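Local coordinates for protein UDP-glucose:anthocyanidin 3-O-glucosyltransferase (Clitoria ternatea, PDB 4REL) that is a plant glycosyltransferase of the GT-B fold, in which two Rossmann-like domains face each other across a cleft, at residues F85-I97 against F116-N128. Numbering follows the deposited sequence.
With KMP (3,5,7-trihydroxy-2-(4-hydroxyphenyl)-4H-chromen-4-one), chain B.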
loop_
_atom_site.group_PDB
_atom_site.type_symbol
_atom_site.label_atom_id
_atom_site.label_comp_id
_atom_site.label_asym_id
_atom_site.label_seq_id
_atom_site.Cartn_x
_atom_site.Cartn_y
_atom_site.Cartn_z
ATOM N N PHE A 85 -12.401 -15.308 -0.455
ATOM C CA PHE A 85 -13.030 -14.320 -1.330
ATOM C C PHE A 85 -12.723 -14.594 -2.798
ATOM O O PHE A 85 -13.614 -14.557 -3.636
ATOM C CB PHE A 85 -12.599 -12.888 -1.000
ATOM C CG PHE A 85 -13.133 -11.881 -1.981
ATOM C CD1 PHE A 85 -14.483 -11.537 -1.968
ATOM C CD2 PHE A 85 -12.306 -11.320 -2.938
ATOM C CE1 PHE A 85 -14.988 -10.628 -2.877
ATOM C CE2 PHE A 85 -12.808 -10.410 -3.864
ATOM C CZ PHE A 85 -14.147 -10.059 -3.827
ATOM N N LEU A 86 -11.456 -14.839 -3.122
ATOM C CA LEU A 86 -11.110 -15.048 -4.521
ATOM C C LEU A 86 -11.827 -16.289 -5.066
ATOM O O LEU A 86 -12.174 -16.335 -6.252
ATOM C CB LEU A 86 -9.587 -15.153 -4.713
ATOM C CG LEU A 86 -8.786 -13.878 -4.451
ATOM C CD1 LEU A 86 -7.279 -14.187 -4.370
ATOM C CD2 LEU A 86 -9.051 -12.825 -5.515
ATOM N N SER A 87 -12.068 -17.277 -4.206
ATOM C CA SER A 87 -12.718 -18.511 -4.654
ATOM C C SER A 87 -14.174 -18.316 -5.076
ATOM O O SER A 87 -14.754 -19.202 -5.705
ATOM C CB SER A 87 -12.636 -19.604 -3.583
ATOM O OG SER A 87 -13.596 -19.392 -2.555
ATOM N N THR A 88 -14.764 -17.165 -4.751
ATOM C CA THR A 88 -16.160 -16.922 -5.114
ATOM C C THR A 88 -16.337 -16.648 -6.601
ATOM O O THR A 88 -17.457 -16.674 -7.101
ATOM C CB THR A 88 -16.798 -15.758 -4.333
ATOM O OG1 THR A 88 -16.085 -14.552 -4.605
ATOM C CG2 THR A 88 -16.768 -16.020 -2.846
ATOM N N GLY A 89 -15.239 -16.346 -7.288
ATOM C CA GLY A 89 -15.227 -16.291 -8.739
ATOM C C GLY A 89 -16.019 -15.153 -9.349
ATOM O O GLY A 89 -16.555 -14.293 -8.642
ATOM N N PRO A 90 -16.094 -15.137 -10.685
ATOM C CA PRO A 90 -16.769 -14.028 -11.359
ATOM C C PRO A 90 -18.273 -14.009 -11.097
ATOM O O PRO A 90 -18.864 -12.940 -11.147
ATOM C CB PRO A 90 -16.460 -14.274 -12.842
ATOM C CG PRO A 90 -16.123 -15.745 -12.936
ATOM C CD PRO A 90 -15.434 -16.054 -11.634
ATOM N N ASP A 91 -18.887 -15.151 -10.806
ATOM C CA ASP A 91 -20.329 -15.124 -10.554
ATOM C C ASP A 91 -20.722 -14.301 -9.330
ATOM O O ASP A 91 -21.751 -13.627 -9.334
ATOM C CB ASP A 91 -20.919 -16.529 -10.499
ATOM C CG ASP A 91 -21.078 -17.128 -11.875
ATOM O OD1 ASP A 91 -21.179 -16.342 -12.849
ATOM O OD2 ASP A 91 -21.095 -18.368 -11.983
ATOM N N ASN A 92 -19.902 -14.337 -8.288
ATOM C CA ASN A 92 -20.144 -13.489 -7.132
ATOM C C ASN A 92 -20.011 -12.021 -7.522
ATOM O O ASN A 92 -20.802 -11.177 -7.097
ATOM C CB ASN A 92 -19.164 -13.844 -6.014
ATOM C CG ASN A 92 -19.437 -13.094 -4.724
ATOM O OD1 ASN A 92 -20.590 -12.858 -4.347
ATOM N ND2 ASN A 92 -18.369 -12.729 -4.023
ATOM N N LEU A 93 -19.015 -11.711 -8.345
ATOM C CA LEU A 93 -18.855 -10.341 -8.816
ATOM C C LEU A 93 -20.048 -9.904 -9.650
ATOM O O LEU A 93 -20.485 -8.745 -9.567
ATOM C CB LEU A 93 -17.564 -10.186 -9.627
ATOM C CG LEU A 93 -16.285 -10.643 -8.939
ATOM C CD1 LEU A 93 -15.105 -10.375 -9.889
ATOM C CD2 LEU A 93 -16.095 -9.899 -7.635
ATOM N N ARG A 94 -20.592 -10.821 -10.447
ATOM C CA ARG A 94 -21.738 -10.494 -11.299
ATOM C C ARG A 94 -23.007 -10.277 -10.486
ATOM O O ARG A 94 -23.946 -9.649 -10.947
ATOM C CB ARG A 94 -21.962 -11.571 -12.371
ATOM C CG ARG A 94 -20.822 -11.678 -13.377
ATOM C CD ARG A 94 -21.064 -12.776 -14.411
ATOM N NE ARG A 94 -19.987 -12.835 -15.396
ATOM C CZ ARG A 94 -19.142 -13.854 -15.537
ATOM N NH1 ARG A 94 -19.243 -14.932 -14.762
ATOM N NH2 ARG A 94 -18.194 -13.789 -16.460
ATOM N N LYS A 95 -23.042 -10.806 -9.268
ATOM C CA LYS A 95 -24.176 -10.505 -8.400
ATOM C C LYS A 95 -24.101 -9.015 -8.035
ATOM O O LYS A 95 -25.114 -8.324 -7.976
ATOM C CB LYS A 95 -24.183 -11.398 -7.150
ATOM C CG LYS A 95 -25.535 -11.499 -6.460
ATOM C CD LYS A 95 -25.748 -10.399 -5.429
ATOM C CE LYS A 95 -24.815 -10.555 -4.237
ATOM N NZ LYS A 95 -25.309 -9.847 -3.023
ATOM N N GLY A 96 -22.890 -8.517 -7.808
ATOM C CA GLY A 96 -22.684 -7.095 -7.586
ATOM C C GLY A 96 -23.120 -6.258 -8.774
ATOM O O GLY A 96 -23.744 -5.203 -8.608
ATOM N N ILE A 97 -22.769 -6.710 -9.978
ATOM C CA ILE A 97 -23.162 -5.987 -11.192
ATOM C C ILE A 97 -24.685 -5.914 -11.255
ATOM O O ILE A 97 -25.264 -4.854 -11.557
ATOM C CB ILE A 97 -22.628 -6.675 -12.460
ATOM C CG1 ILE A 97 -21.078 -6.703 -12.467
ATOM C CG2 ILE A 97 -23.212 -6.004 -13.725
ATOM C CD1 ILE A 97 -20.428 -5.347 -12.637
ATOM N N PHE A 116 -5.724 -7.348 -8.126
ATOM C CA PHE A 116 -5.766 -8.697 -7.550
ATOM C C PHE A 116 -7.100 -9.398 -7.814
ATOM O O PHE A 116 -7.179 -10.627 -7.733
ATOM C CB PHE A 116 -5.506 -8.689 -6.039
ATOM C CG PHE A 116 -4.082 -8.381 -5.652
ATOM C CD1 PHE A 116 -3.088 -8.242 -6.618
ATOM C CD2 PHE A 116 -3.741 -8.225 -4.313
ATOM C CE1 PHE A 116 -1.772 -7.954 -6.256
ATOM C CE2 PHE A 116 -2.418 -7.938 -3.940
ATOM C CZ PHE A 116 -1.441 -7.797 -4.918
ATOM N N VAL A 117 -8.152 -8.628 -8.087
ATOM C CA VAL A 117 -9.454 -9.235 -8.368
ATOM C C VAL A 117 -9.502 -9.583 -9.849
ATOM O O VAL A 117 -10.219 -8.971 -10.643
ATOM C CB VAL A 117 -10.626 -8.320 -7.960
ATOM C CG1 VAL A 117 -11.961 -9.074 -8.072
ATOM C CG2 VAL A 117 -10.427 -7.845 -6.528
ATOM N N THR A 118 -8.716 -10.579 -10.230
ATOM C CA THR A 118 -8.554 -10.878 -11.649
ATOM C C THR A 118 -9.829 -11.426 -12.281
ATOM O O THR A 118 -10.014 -11.311 -13.491
ATOM C CB THR A 118 -7.397 -11.849 -11.893
ATOM O OG1 THR A 118 -7.680 -13.081 -11.222
ATOM C CG2 THR A 118 -6.084 -11.259 -11.349
ATOM N N SER A 119 -10.711 -12.012 -11.474
ATOM C CA SER A 119 -12.000 -12.483 -11.999
ATOM C C SER A 119 -12.834 -11.341 -12.591
ATOM O O SER A 119 -13.713 -11.574 -13.422
ATOM C CB SER A 119 -12.807 -13.212 -10.922
ATOM O OG SER A 119 -12.220 -14.469 -10.629
ATOM N N SER A 120 -12.570 -10.109 -12.162
ATOM C CA SER A 120 -13.331 -8.980 -12.693
ATOM C C SER A 120 -12.991 -8.681 -14.151
ATOM O O SER A 120 -13.772 -8.042 -14.852
ATOM C CB SER A 120 -13.195 -7.728 -11.808
ATOM O OG SER A 120 -11.883 -7.212 -11.842
ATOM N N LEU A 121 -11.837 -9.152 -14.625
ATOM C CA LEU A 121 -11.534 -9.005 -16.042
ATOM C C LEU A 121 -12.468 -9.876 -16.872
ATOM O O LEU A 121 -12.934 -9.457 -17.939
ATOM C CB LEU A 121 -10.063 -9.345 -16.331
ATOM C CG LEU A 121 -9.680 -9.509 -17.808
ATOM C CD1 LEU A 121 -9.881 -8.237 -18.611
ATOM C CD2 LEU A 121 -8.224 -9.971 -17.895
ATOM N N LEU A 122 -12.752 -11.080 -16.380
ATOM C CA LEU A 122 -13.693 -11.973 -17.052
ATOM C C LEU A 122 -15.065 -11.322 -17.114
ATOM O O LEU A 122 -15.776 -11.430 -18.127
ATOM C CB LEU A 122 -13.804 -13.306 -16.312
ATOM C CG LEU A 122 -12.572 -14.189 -16.229
ATOM C CD1 LEU A 122 -12.883 -15.433 -15.396
ATOM C CD2 LEU A 122 -12.106 -14.564 -17.628
ATOM N N VAL A 123 -15.429 -10.637 -16.031
ATOM C CA VAL A 123 -16.715 -9.943 -15.955
ATOM C C VAL A 123 -16.758 -8.832 -17.003
ATOM O O VAL A 123 -17.747 -8.673 -17.722
ATOM C CB VAL A 123 -16.957 -9.357 -14.543
ATOM C CG1 VAL A 123 -18.202 -8.470 -14.517
ATOM C CG2 VAL A 123 -17.105 -10.483 -13.530
ATOM N N ALA A 124 -15.677 -8.067 -17.090
ATOM C CA ALA A 124 -15.611 -6.979 -18.063
ATOM C C ALA A 124 -15.687 -7.527 -19.484
ATOM O O ALA A 124 -16.355 -6.953 -20.344
ATOM C CB ALA A 124 -14.342 -6.164 -17.870
ATOM N N GLN A 125 -15.015 -8.648 -19.730
ATOM C CA GLN A 125 -15.017 -9.235 -21.064
ATOM C C GLN A 125 -16.404 -9.750 -21.455
ATOM O O GLN A 125 -16.836 -9.595 -22.601
ATOM C CB GLN A 125 -13.933 -10.312 -21.187
ATOM C CG GLN A 125 -12.524 -9.722 -21.196
ATOM C CD GLN A 125 -11.449 -10.776 -21.029
ATOM O OE1 GLN A 125 -11.717 -11.883 -20.563
ATOM N NE2 GLN A 125 -10.224 -10.432 -21.398
ATOM N N THR A 126 -17.107 -10.330 -20.489
ATOM C CA THR A 126 -18.478 -10.784 -20.691
ATOM C C THR A 126 -19.420 -9.633 -21.056
ATOM O O THR A 126 -20.282 -9.766 -21.941
ATOM C CB THR A 126 -18.991 -11.504 -19.437
ATOM O OG1 THR A 126 -18.304 -12.751 -19.312
ATOM C CG2 THR A 126 -20.478 -11.757 -19.538
ATOM N N LEU A 127 -19.241 -8.497 -20.391
ATOM C CA LEU A 127 -20.076 -7.318 -20.636
ATOM C C LEU A 127 -19.603 -6.519 -21.851
ATOM O O LEU A 127 -20.288 -5.589 -22.302
ATOM C CB LEU A 127 -20.086 -6.417 -19.400
ATOM C CG LEU A 127 -20.653 -7.022 -18.118
ATOM C CD1 LEU A 127 -20.513 -6.045 -16.965
ATOM C CD2 LEU A 127 -22.127 -7.413 -18.325
ATOM N N ASN A 128 -18.426 -6.876 -22.357
ATOM C CA ASN A 128 -17.748 -6.110 -23.407
ATOM C C ASN A 128 -17.531 -4.644 -23.019
ATOM O O ASN A 128 -17.885 -3.725 -23.775
ATOM C CB ASN A 128 -18.485 -6.206 -24.753
ATOM C CG ASN A 128 -17.636 -5.720 -25.919
ATOM O OD1 ASN A 128 -16.417 -5.903 -25.934
ATOM N ND2 ASN A 128 -18.278 -5.089 -26.903
HETATM C C1 KMP B . 2.850 -9.479 -3.030
HETATM C C2 KMP B . 2.184 -8.280 -2.843
HETATM C C3 KMP B . 1.094 -8.218 -1.845
HETATM C C4 KMP B . 0.751 -9.430 -1.074
HETATM C C5 KMP B . 1.473 -10.588 -1.337
HETATM C C6 KMP B . 2.496 -10.606 -2.289
HETATM C C9 KMP B . 0.349 -6.962 -1.600
HETATM C C10 KMP B . -0.729 -6.990 -0.585
HETATM C C11 KMP B . -1.002 -8.274 0.139
HETATM C C14 KMP B . -2.069 -8.392 1.182
HETATM C C15 KMP B . -3.046 -7.414 1.360
HETATM C C16 KMP B . -4.017 -7.557 2.339
HETATM C C17 KMP B . -4.017 -8.678 3.154
HETATM C C18 KMP B . -3.050 -9.660 2.983
HETATM C C19 KMP B . -2.081 -9.516 1.998
HETATM O O12 KMP B . -0.257 -9.405 -0.138
HETATM O O13 KMP B . 0.628 -5.919 -2.239
HETATM O O24 KMP B . -4.971 -8.812 4.117
HETATM O O27 KMP B . -1.416 -5.839 -0.344
HETATM O O29 KMP B . 3.170 -11.770 -2.504
HETATM O O30 KMP B . 2.513 -7.168 -3.556
HETATM O O HOH W 1 -12.575 -13.986 -7.632
HETATM O O HOH W 2 -20.448 -10.139 -16.403
#
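Val123 fits as a knob into a hole formed by Pro90, Leu93, Arg94 and Ile97, packing helix 119-127 against helix 89-104 over the seven-stranded parallel sheet of one Rossmann-like domain of the GT-B fold. The axes of segments 89-97 and 119-127 approach to 8.5 Å and cross at -61°. The two methyls of the beta-branched valine fill the hole: CG1, anti to the backbone N (chi1 172°), meets Ile97 CG1 tip to tip, while CG2 lies 3.9 Å from both Leu93 CB and Pro90 CB. Leucine suits the buried neighbouring site because it is long enough for Leu93 CD1 to come 3.4 Å from Ser120 N; Ile64 and Phe10 of the sheet also touch this side chain. Leading into helix 119-127, Phe116 turns its ring edge to KMP, with CE2 3.8 Å from C9.

Among the polar contacts, Ser119 is small enough to sit against Pro90 CD, and its OG shares a water with Leu86 O. Pro90 lies in the first turn of its helix, where lacking an N-H costs no helical bond. Arg94 was modelled in two conformations; in one, provisionally, NH2 gives Thr126 OG1 a weak hydrogen bond. Deeper in, Ser120 OG donates to Val117 O at 2.7 Å.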